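Local coordinates for protein putative methyltransferase (Porphyromonas gingivalis, PDB 3LL7) that probably transfers methyl groups to a substrate that has not been identified, at residues S84-K87 with S88-R92; C187-L191 with I192-T196; P211-L215 with W216-Q220; A249-P253 with E254-I258. All blocks are in the same frame, centred on the assembly; numbering follows the deposited sequence. Where two conformers were deposited one is given.

Contact 1 of 4, residues S84-K87 with S88-R92; sequences SSYK and SRFIR
K87, Y86 and S88 carry this contact, in which the last part of helix 81-86 runs on into a turn held by bonds of the 3-10 kind, each residue to the third before it. S85 O takes two donors from S88. The S88 hydroxyl lies in the carbonyl plane of S85, with OG 2.8 Å from S85 O, while S88 N approaches that oxygen from above the plane at 3.1 Å. OG reaches back from between the backbone N and carbonyl carbon of S88 (chi1 76°). Y86 O accepts R89 N at 3.1 Å and K87 O accepts F90 N at 3.0 Å. K87 O also lies in the plane of the F90 ring, at its edge, 3.5 Å from F90 CD2. CG of R89 lies over the centre of one face of the Y86 ring, and the rings of Y86 and F90 meet obliquely, Y86 CE2 3.9 Å from F90 CE2. Outward, Y86 OH bonds to H229 ND1 and F90 sets its ring edge-to-face with H229. K87 NZ forms a salt bridge with E239. The turn thus rests on strand 225-233, with I91 against L111 of helix 106-112 and Y166 of strand 166-173.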
loop_
_atom_site.group_PDB
_atom_site.type_symbol
_atom_site.label_atom_id
_atom_site.label_comp_id
_atom_site.label_asym_id
_atom_site.label_seq_id
_atom_site.Cartn_x
_atom_site.Cartn_y
_atom_site.Cartn_z
ATOM N N SER A 84 5.376 2.748 4.484
ATOM C CA SER A 84 6.446 3.736 4.510
ATOM C C SER A 84 7.729 3.031 4.909
ATOM O O SER A 84 8.717 3.182 4.242
ATOM C CB SER A 84 6.144 4.892 5.458
ATOM O OG SER A 84 6.249 4.469 6.805
ATOM N N SER A 85 7.706 2.216 5.962
ATOM C CA SER A 85 8.948 1.528 6.389
ATOM C C SER A 85 9.535 0.452 5.461
ATOM O O SER A 85 10.752 0.201 5.494
ATOM C CB SER A 85 8.845 1.005 7.829
ATOM O OG SER A 85 7.595 0.377 8.100
ATOM N N TYR A 86 8.691 -0.220 4.669
ATOM C CA TYR A 86 9.176 -1.160 3.641
ATOM C C TYR A 86 10.093 -0.473 2.636
ATOM O O TYR A 86 11.067 -1.051 2.168
ATOM C CB TYR A 86 7.992 -1.763 2.871
ATOM C CG TYR A 86 8.381 -2.701 1.736
ATOM C CD1 TYR A 86 8.797 -4.009 1.992
ATOM C CD2 TYR A 86 8.319 -2.277 0.400
ATOM C CE1 TYR A 86 9.144 -4.872 0.964
ATOM C CE2 TYR A 86 8.642 -3.132 -0.633
ATOM C CZ TYR A 86 9.071 -4.423 -0.346
ATOM O OH TYR A 86 9.387 -5.265 -1.342
ATOM N N LYS A 87 9.757 0.765 2.293
ATOM C CA LYS A 87 10.572 1.575 1.386
ATOM C C LYS A 87 12.011 1.715 1.857
ATOM O O LYS A 87 12.915 1.868 1.027
ATOM C CB LYS A 87 10.003 2.989 1.245
ATOM C CG LYS A 87 8.680 3.050 0.521
ATOM C CD LYS A 87 8.095 4.459 0.682
ATOM C CE LYS A 87 6.672 4.492 0.156
ATOM N NZ LYS A 87 5.691 3.883 1.103
ATOM N N SER A 88 12.236 1.658 3.169
ATOM C CA SER A 88 13.602 1.848 3.667
ATOM C C SER A 88 14.567 0.765 3.134
ATOM O O SER A 88 15.775 1.003 3.065
ATOM C CB SER A 88 13.654 1.947 5.198
ATOM O OG SER A 88 13.492 0.658 5.766
ATOM N N ARG A 89 14.027 -0.392 2.739
ATOM C CA ARG A 89 14.836 -1.472 2.164
ATOM C C ARG A 89 15.494 -1.118 0.824
ATOM O O ARG A 89 16.451 -1.782 0.423
ATOM C CB ARG A 89 14.028 -2.773 2.021
ATOM C CG ARG A 89 12.939 -2.743 0.947
ATOM C CD ARG A 89 13.403 -3.230 -0.416
ATOM N NE ARG A 89 13.425 -4.690 -0.516
ATOM C CZ ARG A 89 13.924 -5.336 -1.554
ATOM N NH1 ARG A 89 14.422 -4.644 -2.566
ATOM N NH2 ARG A 89 13.920 -6.659 -1.591
ATOM N N PHE A 90 14.981 -0.098 0.133
ATOM C CA PHE A 90 15.586 0.363 -1.143
ATOM C C PHE A 90 16.802 1.283 -0.925
ATOM O O PHE A 90 17.568 1.533 -1.852
ATOM C CB PHE A 90 14.577 1.103 -2.025
ATOM C CG PHE A 90 13.487 0.228 -2.581
ATOM C CD1 PHE A 90 13.627 -0.371 -3.834
ATOM C CD2 PHE A 90 12.333 -0.016 -1.842
ATOM C CE1 PHE A 90 12.628 -1.183 -4.355
ATOM C CE2 PHE A 90 11.328 -0.834 -2.352
ATOM C CZ PHE A 90 11.476 -1.425 -3.605
ATOM N N ILE A 91 16.997 1.737 0.304
ATOM C CA ILE A 91 17.953 2.813 0.564
ATOM C C ILE A 91 19.166 2.327 1.355
ATOM O O ILE A 91 19.034 1.973 2.524
ATOM C CB ILE A 91 17.264 3.989 1.329
ATOM C CG1 ILE A 91 15.922 4.378 0.680
ATOM C CG2 ILE A 91 18.226 5.218 1.477
ATOM C CD1 ILE A 91 15.995 4.860 -0.776
ATOM N N ARG A 92 20.344 2.327 0.734
ATOM C CA ARG A 92 21.588 1.980 1.443
ATOM C C ARG A 92 21.884 2.918 2.614
ATOM O O ARG A 92 21.653 4.128 2.525
ATOM C CB ARG A 92 22.776 1.970 0.482
ATOM C CG ARG A 92 22.857 0.751 -0.412
ATOM C CD ARG A 92 24.225 0.699 -1.142
ATOM N NE ARG A 92 25.234 -0.186 -0.533
ATOM C CZ ARG A 92 26.293 0.228 0.164
ATOM N NH1 ARG A 92 26.504 1.527 0.372
ATOM N NH2 ARG A 92 27.143 -0.658 0.665
#

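Contact 2 of 4, residues C187-L191 with I192-T196; sequences CEPDL and IPLAT
The side chains of D190 and P193 cross at about a right angle, with OD2 of D190 3.3 Å from CD of P193. Swung opposite the backbone N (chi1 -171°), the carboxylate lies beside the first turn of the helix it precedes. D190 holds the N-cap position, yet the third helical residue, whose amide an aspartate cap commonly binds, is here a proline with no N-H to offer. Beside this contact of carboxylate and ring carbon is a purely apolar one: CG of P189 touches CD1 of L194 at 3.9 Å, and CD2 of L191 comes within 4.3 Å of the same L194 CD1. Backbone bonds position these groups. L194 N reaches D190 O weakly, at 3.4 Å, and A195 N gives a firmer bond to L191 O at 3.0 Å. One step further along, I192 O receives both the amide of T196 and its hydroxyl, with OG1 of T196 2.8 Å from I192 O. A cis peptide bond before P189 turns the chain from strand 187-188 toward the helix. L191 and L194 both rest on V169, and L194 and A195 on I205. Helix 191-198 therefore lies on the sheet between parallel strands 166-173 and 204-209 in chain order, a beta-alpha-beta crossover consistent with the Rossmann-like core of class I methyltransferases.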
loop_
_atom_site.group_PDB
_atom_site.type_symbol
_atom_site.label_atom_id
_atom_site.label_comp_id
_atom_site.label_asym_id
_atom_site.label_seq_id
_atom_site.Cartn_x
_atom_site.Cartn_y
_atom_site.Cartn_z
ATOM N N CYS A 187 0.049 11.064 -14.369
ATOM C CA CYS A 187 0.904 11.381 -13.218
ATOM C C CYS A 187 1.344 12.840 -13.181
ATOM O O CYS A 187 1.791 13.397 -14.186
ATOM C CB CYS A 187 2.120 10.455 -13.158
ATOM S SG CYS A 187 1.709 8.797 -12.557
ATOM N N GLU A 188 1.191 13.443 -12.008
ATOM C CA GLU A 188 1.649 14.805 -11.748
ATOM C C GLU A 188 2.592 14.788 -10.534
ATOM O O GLU A 188 2.129 14.601 -9.411
ATOM C CB GLU A 188 0.444 15.706 -11.461
ATOM C CG GLU A 188 0.802 17.129 -11.103
ATOM C CD GLU A 188 1.169 17.932 -12.320
ATOM O OE1 GLU A 188 0.280 18.126 -13.176
ATOM O OE2 GLU A 188 2.339 18.362 -12.419
ATOM N N PRO A 189 3.906 15.006 -10.749
ATOM C CA PRO A 189 4.589 15.387 -12.002
ATOM C C PRO A 189 4.684 14.238 -13.000
ATOM O O PRO A 189 4.607 13.069 -12.599
ATOM C CB PRO A 189 5.995 15.741 -11.527
ATOM C CG PRO A 189 6.183 14.882 -10.297
ATOM C CD PRO A 189 4.857 14.923 -9.622
ATOM N N ASP A 190 4.866 14.573 -14.280
ATOM C CA ASP A 190 4.991 13.568 -15.341
ATOM C C ASP A 190 6.329 12.847 -15.191
ATOM O O ASP A 190 7.383 13.479 -15.181
ATOM C CB ASP A 190 4.858 14.229 -16.723
ATOM C CG ASP A 190 4.768 13.218 -17.871
ATOM O OD1 ASP A 190 4.781 11.992 -17.644
ATOM O OD2 ASP A 190 4.705 13.669 -19.030
ATOM N N LEU A 191 6.274 11.522 -15.058
ATOM C CA LEU A 191 7.460 10.724 -14.715
ATOM C C LEU A 191 8.461 10.548 -15.851
ATOM O O LEU A 191 9.653 10.309 -15.617
ATOM C CB LEU A 191 7.047 9.341 -14.195
ATOM C CG LEU A 191 6.239 9.263 -12.901
ATOM C CD1 LEU A 191 5.913 7.806 -12.596
ATOM C CD2 LEU A 191 6.974 9.909 -11.723
ATOM N N ILE A 192 7.975 10.642 -17.080
ATOM C CA ILE A 192 8.834 10.426 -18.235
ATOM C C ILE A 192 9.834 11.577 -18.441
ATOM O O ILE A 192 11.039 11.323 -18.477
ATOM C CB ILE A 192 8.019 10.010 -19.487
ATOM C CG1 ILE A 192 7.394 8.627 -19.221
ATOM C CG2 ILE A 192 8.907 9.960 -20.717
ATOM C CD1 ILE A 192 6.112 8.315 -19.997
ATOM N N PRO A 193 9.361 12.844 -18.521
ATOM C CA PRO A 193 10.351 13.920 -18.595
ATOM C C PRO A 193 11.215 14.020 -17.330
ATOM O O PRO A 193 12.398 14.366 -17.420
ATOM C CB PRO A 193 9.490 15.183 -18.765
ATOM C CG PRO A 193 8.178 14.681 -19.304
ATOM C CD PRO A 193 7.989 13.373 -18.608
ATOM N N LEU A 194 10.632 13.700 -16.171
ATOM C CA LEU A 194 11.356 13.746 -14.904
ATOM C C LEU A 194 12.566 12.816 -14.935
ATOM O O LEU A 194 13.672 13.208 -14.556
ATOM C CB LEU A 194 10.416 13.358 -13.754
ATOM C CG LEU A 194 10.840 13.463 -12.282
ATOM C CD1 LEU A 194 9.598 13.342 -11.411
ATOM C CD2 LEU A 194 11.864 12.406 -11.861
ATOM N N ALA A 195 12.339 11.578 -15.382
ATOM C CA ALA A 195 13.385 10.563 -15.472
ATOM C C ALA A 195 14.449 10.931 -16.510
ATOM O O ALA A 195 15.646 10.791 -16.250
ATOM C CB ALA A 195 12.772 9.172 -15.766
ATOM N N THR A 196 14.019 11.434 -17.665
ATOM C CA THR A 196 14.964 11.891 -18.690
ATOM C C THR A 196 15.947 12.906 -18.098
ATOM O O THR A 196 17.156 12.834 -18.334
ATOM C CB THR A 196 14.253 12.534 -19.910
ATOM O OG1 THR A 196 13.108 11.752 -20.273
ATOM C CG2 THR A 196 15.196 12.616 -21.101
#

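Contact 3 of 4, residues P211-L215 with W216-Q220; sequences PMIDL and WDTLQ
D214 and D217 meet at the start of helix 215-221, where hydrogen bonds and van der Waals contacts combine. Among the bonds, the capping one comes first: D214 is the N-cap, and its OD2 accepts D217 N at 2.8 Å through the anti lone pair, with an N-H...O angle of 159°. Its CG points away from the residue's own N (chi1 -171°), which lets OD2 reach that amide. D214 O is gripped twice by T218, by the hydroxyl OG1 at 2.9 Å and by the amide N at 3.0 Å, arriving from opposite faces of the carbonyl plane. L219 N then bonds to L215 O at 2.9 Å, the regular helical step. By van der Waals contact, CB of D214 packs on CB of D217 at 3.6 Å, and the CG2 branch of I213 lies 3.2 Å from OG1 of T218, those two side chains running at about a right angle. The two carboxylates, OD2 of D214 and OD1 of D217, stay 5.6 Å apart, so any repulsion between them is probably modest. Outside the turn, L215 and L219 face L228 of strand 225-233, with L215 also on L240 and T218 on V242 of strand 236-244. W216 makes a cation-pi contact with R280 of helix 276-281.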
loop_
_atom_site.group_PDB
_atom_site.type_symbol
_atom_site.label_atom_id
_atom_site.label_comp_id
_atom_site.label_asym_id
_atom_site.label_seq_id
_atom_site.Cartn_x
_atom_site.Cartn_y
_atom_site.Cartn_z
ATOM N N PRO A 211 -2.249 1.993 -6.448
ATOM C CA PRO A 211 -2.644 0.618 -6.780
ATOM C C PRO A 211 -3.649 0.495 -7.958
ATOM O O PRO A 211 -3.926 -0.615 -8.397
ATOM C CB PRO A 211 -3.275 0.085 -5.478
ATOM C CG PRO A 211 -3.093 1.080 -4.468
ATOM C CD PRO A 211 -2.743 2.401 -5.118
HETATM N N MSE A 212 -4.169 1.614 -8.458
HETATM C CA MSE A 212 -5.112 1.581 -9.580
HETATM C C MSE A 212 -4.421 1.594 -10.945
HETATM O O MSE A 212 -5.071 1.370 -11.965
HETATM C CB MSE A 212 -6.115 2.741 -9.489
HETATM C CG MSE A 212 -6.941 2.737 -8.213
HETATM SE SE MSE A 212 -7.968 1.098 -8.014
HETATM C CE MSE A 212 -9.440 1.489 -9.242
ATOM N N ILE A 213 -3.115 1.868 -10.962
ATOM C CA ILE A 213 -2.338 1.876 -12.209
ATOM C C ILE A 213 -2.138 0.468 -12.718
ATOM O O ILE A 213 -1.902 -0.450 -11.943
ATOM C CB ILE A 213 -0.943 2.551 -12.039
ATOM C CG1 ILE A 213 -1.071 3.879 -11.304
ATOM C CG2 ILE A 213 -0.273 2.810 -13.407
ATOM C CD1 ILE A 213 -1.483 5.016 -12.179
ATOM N N ASP A 214 -2.263 0.306 -14.030
ATOM C CA ASP A 214 -2.027 -0.971 -14.680
ATOM C C ASP A 214 -0.523 -1.289 -14.665
ATOM O O ASP A 214 0.294 -0.438 -15.053
ATOM C CB ASP A 214 -2.538 -0.876 -16.121
ATOM C CG ASP A 214 -2.543 -2.200 -16.824
ATOM O OD1 ASP A 214 -3.475 -2.991 -16.575
ATOM O OD2 ASP A 214 -1.629 -2.438 -17.644
ATOM N N LEU A 215 -0.158 -2.499 -14.230
ATOM C CA LEU A 215 1.251 -2.924 -14.232
ATOM C C LEU A 215 1.859 -2.910 -15.606
ATOM O O LEU A 215 2.973 -2.413 -15.779
ATOM C CB LEU A 215 1.448 -4.331 -13.647
ATOM C CG LEU A 215 1.879 -4.433 -12.205
ATOM C CD1 LEU A 215 0.650 -4.218 -11.353
ATOM C CD2 LEU A 215 2.475 -5.805 -11.915
ATOM N N TRP A 216 1.140 -3.464 -16.582
ATOM C CA TRP A 216 1.686 -3.591 -17.916
ATOM C C TRP A 216 1.819 -2.203 -18.544
ATOM O O TRP A 216 2.853 -1.889 -19.131
ATOM C CB TRP A 216 0.865 -4.574 -18.774
ATOM C CG TRP A 216 1.536 -4.961 -20.064
ATOM C CD1 TRP A 216 1.017 -4.832 -21.322
ATOM C CD2 TRP A 216 2.849 -5.521 -20.229
ATOM N NE1 TRP A 216 1.921 -5.278 -22.259
ATOM C CE2 TRP A 216 3.054 -5.704 -21.616
ATOM C CE3 TRP A 216 3.874 -5.882 -19.343
ATOM C CZ2 TRP A 216 4.240 -6.234 -22.137
ATOM C CZ3 TRP A 216 5.054 -6.409 -19.866
ATOM C CH2 TRP A 216 5.224 -6.581 -21.248
ATOM N N ASP A 217 0.814 -1.348 -18.351
ATOM C CA ASP A 217 0.894 0.046 -18.811
ATOM C C ASP A 217 2.138 0.724 -18.244
ATOM O O ASP A 217 2.879 1.382 -18.978
ATOM C CB ASP A 217 -0.352 0.843 -18.406
ATOM C CG ASP A 217 -0.343 2.286 -18.954
ATOM O OD1 ASP A 217 -0.499 2.451 -20.182
ATOM O OD2 ASP A 217 -0.198 3.250 -18.163
ATOM N N THR A 218 2.364 0.558 -16.939
ATOM C CA THR A 218 3.551 1.097 -16.304
ATOM C C THR A 218 4.831 0.588 -16.961
ATOM O O THR A 218 5.711 1.386 -17.286
ATOM C CB THR A 218 3.602 0.776 -14.791
ATOM O OG1 THR A 218 2.440 1.309 -14.145
ATOM C CG2 THR A 218 4.867 1.366 -14.136
ATOM N N LEU A 219 4.936 -0.733 -17.124
ATOM C CA LEU A 219 6.155 -1.355 -17.651
ATOM C C LEU A 219 6.399 -1.007 -19.121
ATOM O O LEU A 219 7.549 -0.965 -19.563
ATOM C CB LEU A 219 6.155 -2.879 -17.430
ATOM C CG LEU A 219 6.315 -3.372 -15.978
ATOM C CD1 LEU A 219 6.196 -4.892 -15.894
ATOM C CD2 LEU A 219 7.637 -2.911 -15.346
ATOM N N GLN A 220 5.323 -0.765 -19.869
ATOM C CA GLN A 220 5.438 -0.334 -21.266
ATOM C C GLN A 220 5.804 1.146 -21.393
ATOM O O GLN A 220 6.394 1.546 -22.390
ATOM C CB GLN A 220 4.146 -0.613 -22.044
ATOM C CG GLN A 220 3.874 -2.085 -22.314
ATOM C CD GLN A 220 2.733 -2.293 -23.299
ATOM O OE1 GLN A 220 1.594 -1.896 -23.043
ATOM N NE2 GLN A 220 3.035 -2.918 -24.432
#

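Contact 4 of 4, residues A249-P253 with E254-I258; sequences ATIPP and EKVPI
P252 is met by two neighbouring side chains, E254 and K255, each passing it at a slant. The lysine chain crosses the proline ring with CD of K255 3.6 Å from CG of P252, before bending at its end toward a salt bridge with E277. E254 folds back instead: a first torsion of 73° and a bend at the second bring its carboxylate to the CB side of the ring, OE1 of E254 standing 3.5 Å from CB of P252. I251 points toward the turn, its CG2 branch touching CB of K255 at 3.5 Å and CG2 of V256 at 4.0 Å. The fold-back is fixed by two backbone bonds three residues long, K255 N to P252 O at 2.9 Å and V256 N to P253 O at 3.2 Å, the donors lying well above the carbonyl planes. One water donates to two carbonyl oxygens, P253 O and V256 O, the latter 2.6 Å from it. The 3-10 turn lies in the loop between strands 236-244 and 258-263. I251 lies on Q226 and V256 on V225 of strand 225-233, P253 on W216 of helix 215-221, and E254 on E277 of helix 276-281.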
loop_
_atom_site.group_PDB
_atom_site.type_symbol
_atom_site.label_atom_id
_atom_site.label_comp_id
_atom_site.label_asym_id
_atom_site.label_seq_id
_atom_site.Cartn_x
_atom_site.Cartn_y
_atom_site.Cartn_z
ATOM N N ALA A 249 21.864 -2.024 -16.927
ATOM C CA ALA A 249 21.353 -2.274 -18.277
ATOM C C ALA A 249 19.831 -2.189 -18.357
ATOM O O ALA A 249 19.129 -2.575 -17.407
ATOM C CB ALA A 249 21.831 -3.639 -18.790
ATOM N N THR A 250 19.327 -1.680 -19.482
ATOM C CA THR A 250 17.890 -1.711 -19.780
ATOM C C THR A 250 17.379 -3.161 -19.794
ATOM O O THR A 250 18.032 -4.050 -20.334
ATOM C CB THR A 250 17.575 -1.007 -21.133
ATOM O OG1 THR A 250 17.832 0.400 -21.007
ATOM C CG2 THR A 250 16.111 -1.192 -21.538
ATOM N N ILE A 251 16.221 -3.382 -19.183
ATOM C CA ILE A 251 15.575 -4.703 -19.155
ATOM C C ILE A 251 14.295 -4.561 -19.948
ATOM O O ILE A 251 13.503 -3.658 -19.658
ATOM C CB ILE A 251 15.171 -5.108 -17.713
ATOM C CG1 ILE A 251 16.391 -5.134 -16.793
ATOM C CG2 ILE A 251 14.483 -6.495 -17.696
ATOM C CD1 ILE A 251 16.055 -5.237 -15.330
ATOM N N PRO A 252 14.065 -5.449 -20.935
ATOM C CA PRO A 252 12.791 -5.323 -21.632
ATOM C C PRO A 252 11.636 -5.554 -20.640
ATOM O O PRO A 252 11.831 -6.215 -19.609
ATOM C CB PRO A 252 12.874 -6.380 -22.749
ATOM C CG PRO A 252 13.876 -7.381 -22.272
ATOM C CD PRO A 252 14.849 -6.617 -21.381
ATOM N N PRO A 253 10.462 -4.957 -20.912
ATOM C CA PRO A 253 9.361 -4.909 -19.961
ATOM C C PRO A 253 8.923 -6.295 -19.467
ATOM O O PRO A 253 8.657 -6.481 -18.274
ATOM C CB PRO A 253 8.265 -4.216 -20.765
ATOM C CG PRO A 253 9.054 -3.251 -21.648
ATOM C CD PRO A 253 10.165 -4.159 -22.122
ATOM N N GLU A 254 8.915 -7.271 -20.369
ATOM C CA GLU A 254 8.477 -8.621 -20.018
ATOM C C GLU A 254 9.457 -9.330 -19.090
ATOM O O GLU A 254 9.106 -10.324 -18.482
ATOM C CB GLU A 254 8.255 -9.465 -21.278
ATOM C CG GLU A 254 9.543 -9.886 -21.984
ATOM C CD GLU A 254 10.057 -8.910 -23.073
ATOM O OE1 GLU A 254 9.617 -7.729 -23.145
ATOM O OE2 GLU A 254 10.926 -9.351 -23.867
ATOM N N LYS A 255 10.675 -8.807 -18.995
ATOM C CA LYS A 255 11.716 -9.363 -18.133
ATOM C C LYS A 255 11.940 -8.581 -16.840
ATOM O O LYS A 255 12.750 -8.988 -16.008
ATOM C CB LYS A 255 13.042 -9.440 -18.887
ATOM C CG LYS A 255 13.048 -10.493 -19.959
ATOM C CD LYS A 255 14.426 -10.575 -20.600
ATOM C CE LYS A 255 14.417 -11.464 -21.823
ATOM N NZ LYS A 255 14.367 -12.898 -21.449
ATOM N N VAL A 256 11.235 -7.472 -16.659
ATOM C CA VAL A 256 11.362 -6.740 -15.390
ATOM C C VAL A 256 10.874 -7.595 -14.210
ATOM O O VAL A 256 9.744 -8.090 -14.239
ATOM C CB VAL A 256 10.619 -5.401 -15.430
ATOM C CG1 VAL A 256 10.568 -4.751 -14.023
ATOM C CG2 VAL A 256 11.342 -4.447 -16.433
ATOM N N PRO A 257 11.720 -7.765 -13.165
ATOM C CA PRO A 257 11.294 -8.492 -11.964
ATOM C C PRO A 257 10.143 -7.791 -11.229
ATOM O O PRO A 257 10.264 -6.623 -10.852
ATOM C CB PRO A 257 12.543 -8.465 -11.065
ATOM C CG PRO A 257 13.696 -8.254 -12.008
ATOM C CD PRO A 257 13.146 -7.393 -13.102
ATOM N N ILE A 258 9.048 -8.520 -11.036
ATOM C CA ILE A 258 7.891 -8.062 -10.275
ATOM C C ILE A 258 7.910 -8.756 -8.928
ATOM O O ILE A 258 7.933 -10.004 -8.861
ATOM C CB ILE A 258 6.581 -8.373 -11.021
ATOM C CG1 ILE A 258 6.609 -7.713 -12.425
ATOM C CG2 ILE A 258 5.368 -7.884 -10.247
ATOM C CD1 ILE A 258 5.560 -8.284 -13.371
HETATM O O HOH W 1 7.968 -8.409 -16.100
#

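The four contacts are strung along the chain in series, none nested in or crossing another, and each is local, with two at helix starts and two in turns. Contact 1 carries the chain out of helix 81-86 toward strand 96-99, the first strand of the large mixed sheet. Contacts 2 and 3 open helices 191-198 and 215-221, on either side of strand 204-209 in sequence, and their centres lie about 15 Å apart. Contact 4 leads into strand 258-263. Contacts 3 and 4 are the only pair that touch: L219 and W216 pack against V256, P253 and E254. Strand 225-233 ties contacts 1, 3 and 4 together; contact 2 packs on strands 166-173 and 204-209, the first of which contact 1 also reaches.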